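Local coordinates for protein methyltransferase (PDB 3FQ6) that probably belongs to the tetrapyrrole (corrin/porphyrin) methylase family, whose members transfer methyl groups from S-adenosylmethionine to their substrates, at residues A[7-12]-A[107-112]; A[73-78]-A[83-88]. All coordinates share one frame; numbering follows the deposited sequence.

Contact 1 of 2, residues A[7-12]-A[107-112]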
loop_
_atom_site.group_PDB
_atom_site.type_symbol
_atom_site.label_atom_id
_atom_site.label_comp_id
_atom_site.label_asym_id
_atom_site.label_seq_id
_atom_site.Cartn_x
_atom_site.Cartn_y
_atom_site.Cartn_z
ATOM N N VAL A 7 3.175 11.785 -2.256
ATOM C CA VAL A 7 2.264 12.900 -2.095
ATOM C C VAL A 7 1.184 12.863 -3.191
ATOM O O VAL A 7 -0.008 12.866 -2.847
ATOM C CB VAL A 7 3.007 14.287 -2.038
ATOM C CG1 VAL A 7 1.999 15.423 -1.904
ATOM C CG2 VAL A 7 4.026 14.334 -0.884
ATOM N N PRO A 8 1.575 12.817 -4.503
ATOM C CA PRO A 8 0.501 12.665 -5.518
ATOM C C PRO A 8 -0.435 11.478 -5.212
ATOM O O PRO A 8 -1.657 11.622 -5.290
ATOM C CB PRO A 8 1.279 12.449 -6.819
ATOM C CG PRO A 8 2.587 13.240 -6.603
ATOM C CD PRO A 8 2.894 13.131 -5.130
ATOM N N ALA A 9 0.132 10.337 -4.819
ATOM C CA ALA A 9 -0.676 9.159 -4.440
ATOM C C ALA A 9 -1.536 9.379 -3.190
ATOM O O ALA A 9 -2.662 8.879 -3.105
ATOM C CB ALA A 9 0.202 7.910 -4.279
ATOM N N LEU A 10 -1.007 10.124 -2.222
ATOM C CA LEU A 10 -1.760 10.410 -1.002
ATOM C C LEU A 10 -3.037 11.170 -1.335
ATOM O O LEU A 10 -4.120 10.736 -0.979
ATOM C CB LEU A 10 -0.937 11.190 0.007
ATOM C CG LEU A 10 -1.128 10.814 1.479
ATOM C CD1 LEU A 10 -0.977 12.057 2.289
ATOM C CD2 LEU A 10 -2.450 10.133 1.824
ATOM N N VAL A 11 -2.885 12.272 -2.062
ATOM C CA VAL A 11 -3.997 13.102 -2.512
ATOM C C VAL A 11 -4.988 12.310 -3.341
ATOM O O VAL A 11 -6.201 12.446 -3.145
ATOM C CB VAL A 11 -3.489 14.264 -3.391
ATOM C CG1 VAL A 11 -4.627 15.178 -3.776
ATOM C CG2 VAL A 11 -2.354 15.024 -2.679
ATOM N N ALA A 12 -4.467 11.498 -4.272
ATOM C CA ALA A 12 -5.291 10.780 -5.243
ATOM C C ALA A 12 -6.103 9.633 -4.617
ATOM O O ALA A 12 -7.150 9.233 -5.152
ATOM C CB ALA A 12 -4.424 10.247 -6.361
ATOM N N VAL A 107 3.681 2.709 -4.970
ATOM C CA VAL A 107 3.300 3.305 -3.697
ATOM C C VAL A 107 1.922 2.755 -3.276
ATOM O O VAL A 107 0.971 2.745 -4.063
ATOM C CB VAL A 107 3.315 4.873 -3.775
ATOM C CG1 VAL A 107 2.703 5.549 -2.494
ATOM C CG2 VAL A 107 4.748 5.388 -4.110
ATOM N N ILE A 108 1.836 2.262 -2.050
ATOM C CA ILE A 108 0.576 1.822 -1.459
ATOM C C ILE A 108 0.146 2.873 -0.393
ATOM O O ILE A 108 0.949 3.301 0.440
ATOM C CB ILE A 108 0.697 0.413 -0.804
ATOM C CG1 ILE A 108 1.418 -0.589 -1.721
ATOM C CG2 ILE A 108 -0.675 -0.160 -0.360
ATOM C CD1 ILE A 108 2.091 -1.761 -0.920
ATOM N N VAL A 109 -1.112 3.303 -0.468
ATOM C CA VAL A 109 -1.704 4.196 0.489
ATOM C C VAL A 109 -2.803 3.362 1.147
ATOM O O VAL A 109 -3.711 2.866 0.468
ATOM C CB VAL A 109 -2.266 5.503 -0.167
ATOM C CG1 VAL A 109 -2.920 6.379 0.867
ATOM C CG2 VAL A 109 -1.149 6.313 -0.860
ATOM N N LEU A 110 -2.687 3.179 2.462
ATOM C CA LEU A 110 -3.556 2.274 3.207
ATOM C C LEU A 110 -4.421 3.006 4.251
ATOM O O LEU A 110 -3.894 3.715 5.111
ATOM C CB LEU A 110 -2.682 1.173 3.853
ATOM C CG LEU A 110 -3.375 0.130 4.761
ATOM C CD1 LEU A 110 -4.244 -0.840 3.985
ATOM C CD2 LEU A 110 -2.321 -0.616 5.578
ATOM N N ALA A 111 -5.740 2.863 4.164
ATOM C CA ALA A 111 -6.646 3.382 5.217
ATOM C C ALA A 111 -6.233 2.942 6.642
ATOM O O ALA A 111 -5.791 1.777 6.861
ATOM C CB ALA A 111 -8.080 2.965 4.956
ATOM N N GLY A 112 -6.384 3.854 7.605
ATOM C CA GLY A 112 -6.172 3.487 8.984
ATOM C C GLY A 112 -7.334 2.699 9.563
ATOM O O GLY A 112 -8.355 2.474 8.916
#
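Val109 meets the helix with both of its methyl groups, and each finds a different residue. From CB, which points at helix 7-12, the side chain forks. CG1 stands anti to the backbone N (chi1 178°) and runs up to Leu10, where Val109 CG1 lies 3.9 Å from Leu10 CD2; the two side chains cross at about a right angle. CG2, the branch beside the backbone N, reaches the helix backbone itself, with Val109 CG2 3.7 Å from Ala9 O and 4.0 Å from Ala9 CB. The single methyl of Ala9 is thus shared between two valines, because Val107 CG1 also approaches Ala9 CB to 3.9 Å. No hydrogen bond crosses, so the contact is van der Waals packing, of methyls and of one methyl on a backbone carbonyl, small in area (151 Å² summed over both sides) but made wholly by buried residues. The axes of helix 7-12 and strand 107-110 approach to 8.6 Å at a crossing angle of -37°. Val107 and Val109 point toward the helix and Ile108 away, which places helix 6-12 on one face of the sheet over strand 105-110, between strands 45-50 and 71-77, while Ile108 turns to helix 55-66 on the other face.

Contact 2 of 2, residues A[73-78]-A[83-88]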
loop_
_atom_site.group_PDB
_atom_site.type_symbol
_atom_site.label_atom_id
_atom_site.label_comp_id
_atom_site.label_asym_id
_atom_site.label_seq_id
_atom_site.Cartn_x
_atom_site.Cartn_y
_atom_site.Cartn_z
ATOM N N THR A 73 -4.982 2.123 -1.992
ATOM C CA THR A 73 -4.646 2.349 -3.406
ATOM C C THR A 73 -3.215 1.940 -3.710
ATOM O O THR A 73 -2.313 1.956 -2.803
ATOM C CB THR A 73 -4.859 3.821 -3.845
ATOM O OG1 THR A 73 -3.779 4.602 -3.349
ATOM C CG2 THR A 73 -6.155 4.393 -3.307
ATOM N N VAL A 74 -2.989 1.574 -4.977
ATOM C CA VAL A 74 -1.631 1.206 -5.470
ATOM C C VAL A 74 -1.353 2.101 -6.643
ATOM O O VAL A 74 -2.173 2.193 -7.581
ATOM C CB VAL A 74 -1.543 -0.307 -5.928
ATOM C CG1 VAL A 74 -0.198 -0.630 -6.516
ATOM C CG2 VAL A 74 -1.893 -1.290 -4.774
ATOM N N SER A 75 -0.223 2.792 -6.586
ATOM C CA SER A 75 0.214 3.611 -7.684
ATOM C C SER A 75 1.467 2.999 -8.229
ATOM O O SER A 75 2.384 2.654 -7.471
ATOM C CB SER A 75 0.509 5.012 -7.183
ATOM O OG SER A 75 -0.699 5.563 -6.711
ATOM N N ARG A 76 1.488 2.825 -9.543
ATOM C CA ARG A 76 2.613 2.209 -10.238
ATOM C C ARG A 76 3.073 3.152 -11.330
ATOM O O ARG A 76 2.295 3.418 -12.248
ATOM C CB ARG A 76 2.192 0.907 -10.934
ATOM C CG ARG A 76 1.914 -0.282 -10.072
ATOM C CD ARG A 76 1.448 -1.461 -10.962
ATOM N NE ARG A 76 2.315 -1.704 -12.118
ATOM C CZ ARG A 76 1.914 -2.152 -13.316
ATOM N NH1 ARG A 76 2.808 -2.344 -14.286
ATOM N NH2 ARG A 76 0.636 -2.394 -13.567
ATOM N N GLU A 77 4.315 3.655 -11.205
ATOM C CA GLU A 77 5.081 4.283 -12.310
ATOM C C GLU A 77 5.475 3.144 -13.198
ATOM O O GLU A 77 6.348 2.378 -12.818
ATOM C CB GLU A 77 6.407 4.858 -11.828
ATOM C CG GLU A 77 6.354 5.821 -10.699
ATOM C CD GLU A 77 6.523 7.224 -11.166
ATOM O OE1 GLU A 77 5.763 8.088 -10.671
ATOM O OE2 GLU A 77 7.400 7.463 -12.041
ATOM N N ILE A 78 4.860 3.008 -14.365
ATOM C CA ILE A 78 5.197 1.900 -15.251
ATOM C C ILE A 78 6.351 2.293 -16.145
ATOM O O ILE A 78 7.048 1.447 -16.688
ATOM C CB ILE A 78 3.988 1.432 -16.065
ATOM C CG1 ILE A 78 2.918 0.892 -15.106
ATOM C CG2 ILE A 78 4.414 0.364 -17.076
ATOM C CD1 ILE A 78 1.565 0.639 -15.720
ATOM N N GLU A 83 1.719 5.831 -16.051
ATOM C CA GLU A 83 1.395 5.453 -14.665
ATOM C C GLU A 83 -0.096 5.116 -14.418
ATOM O O GLU A 83 -0.985 5.553 -15.147
ATOM C CB GLU A 83 1.884 6.527 -13.695
ATOM C CG GLU A 83 1.120 7.843 -13.824
ATOM C CD GLU A 83 1.925 9.049 -13.368
ATOM O OE1 GLU A 83 1.933 10.062 -14.101
ATOM O OE2 GLU A 83 2.549 8.981 -12.283
ATOM N N GLU A 84 -0.351 4.348 -13.365
ATOM C CA GLU A 84 -1.705 3.896 -13.057
ATOM C C GLU A 84 -2.009 3.891 -11.557
ATOM O O GLU A 84 -1.104 3.784 -10.721
ATOM C CB GLU A 84 -1.953 2.500 -13.637
ATOM C CG GLU A 84 -1.160 1.406 -12.924
ATOM C CD GLU A 84 -1.577 0.010 -13.336
ATOM O OE1 GLU A 84 -2.174 -0.119 -14.433
ATOM O OE2 GLU A 84 -1.289 -0.959 -12.584
ATOM N N THR A 85 -3.304 3.995 -11.239
ATOM C CA THR A 85 -3.817 3.951 -9.876
ATOM C C THR A 85 -4.819 2.813 -9.815
ATOM O O THR A 85 -5.646 2.646 -10.713
ATOM C CB THR A 85 -4.518 5.257 -9.524
ATOM O OG1 THR A 85 -3.771 6.345 -10.071
ATOM C CG2 THR A 85 -4.640 5.429 -8.053
ATOM N N VAL A 86 -4.709 2.005 -8.766
ATOM C CA VAL A 86 -5.678 0.937 -8.521
ATOM C C VAL A 86 -6.235 1.121 -7.121
ATOM O O VAL A 86 -5.488 1.329 -6.175
ATOM C CB VAL A 86 -5.058 -0.457 -8.736
ATOM C CG1 VAL A 86 -6.102 -1.575 -8.519
ATOM C CG2 VAL A 86 -4.406 -0.539 -10.169
ATOM N N ARG A 87 -7.559 1.131 -7.038
ATOM C CA ARG A 87 -8.302 1.443 -5.823
ATOM C C ARG A 87 -9.224 0.309 -5.416
ATOM O O ARG A 87 -9.715 -0.435 -6.273
ATOM C CB ARG A 87 -9.147 2.700 -6.024
ATOM C CG ARG A 87 -8.463 3.913 -5.474
ATOM C CD ARG A 87 -9.379 5.116 -5.248
ATOM N NE ARG A 87 -8.721 6.275 -5.842
ATOM C CZ ARG A 87 -8.807 6.574 -7.137
ATOM N NH1 ARG A 87 -8.163 7.639 -7.620
ATOM N NH2 ARG A 87 -9.557 5.812 -7.954
ATOM N N GLY A 88 -9.456 0.171 -4.117
ATOM C CA GLY A 88 -10.508 -0.692 -3.615
ATOM C C GLY A 88 -10.048 -1.263 -2.302
ATOM O O GLY A 88 -9.063 -0.786 -1.709
HETATM O O HOH W 1 -2.420 7.461 -7.086
#
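A beta hairpin at the edge of the mixed sheet pairs strand 71-77 with strand 83-87; over 73-77 and 83-87 the axes approach to 4.6 Å and their directions differ by 167°. Two hydrogen-bonded pairs fix the antiparallel register. Val74 and Val86 exchange both bonds, Val74 N to Val86 O and Val86 N to Val74 O, each 2.8 Å; the second pair repeats this with Arg76 N to Glu84 O and Glu84 N to Arg76 O, each 3.0 Å. The non-hydrogen-bonded pairs, Thr73 with Arg87, Ser75 with Thr85 and Glu77 with Glu83, alternate with them and put their side chains on the opposite face.

Arg76 and Glu84 add a salt bridge, Arg76 NH2 to Glu84 OE2 at 2.6 Å, although the N-H points at the oxygen with an angle of only 133°. The donor comes from above the carboxylate plane, and the two flat groups stand 86° apart, so this is a single-oxygen grip and not a paired, coplanar one. A bend at chi3 turns the guanidinium toward Glu84, Ile78 CG1 lies over one of its faces, and Arg76 NE is held by Arg103 O.

On the other face, Thr73 CG2 packs against the aliphatic stem of Arg87, whose NH1 bonds Ala12 O. A water 2.6 Å from Ser75 OG leads weakly on to Thr85 OG1. Farther along, Glu77 OE1 and Glu83 OE2 are 3.7 Å apart, an unfavourable like-charge contact that may slightly raise the pKa of one acid. Antiparallel register between consecutive strands defines the hairpin, which supplies one of the sheet's two outer strands within this chain.

In the fold
From the N terminus, helix 6-12 comes first, and its partner strand 105-110 is the last strand of the chain, so contact 1 closes a loop of 94 intervening residues. Contact 2 is nested inside that loop and closes only the four-residue connection between its own segments. The two meet because strands 105-110 and 71-77 are neighbours in the sheet: Val107 O lies 2.8 Å from Ser75 N and Val109 O 2.9 Å from Thr73 N, both probable hydrogen bonds. Ala9 CB also packs on Ser75 OG. Together they tie the N-terminal helix to one face of the sheet, through its middle strand, next to the edge hairpin.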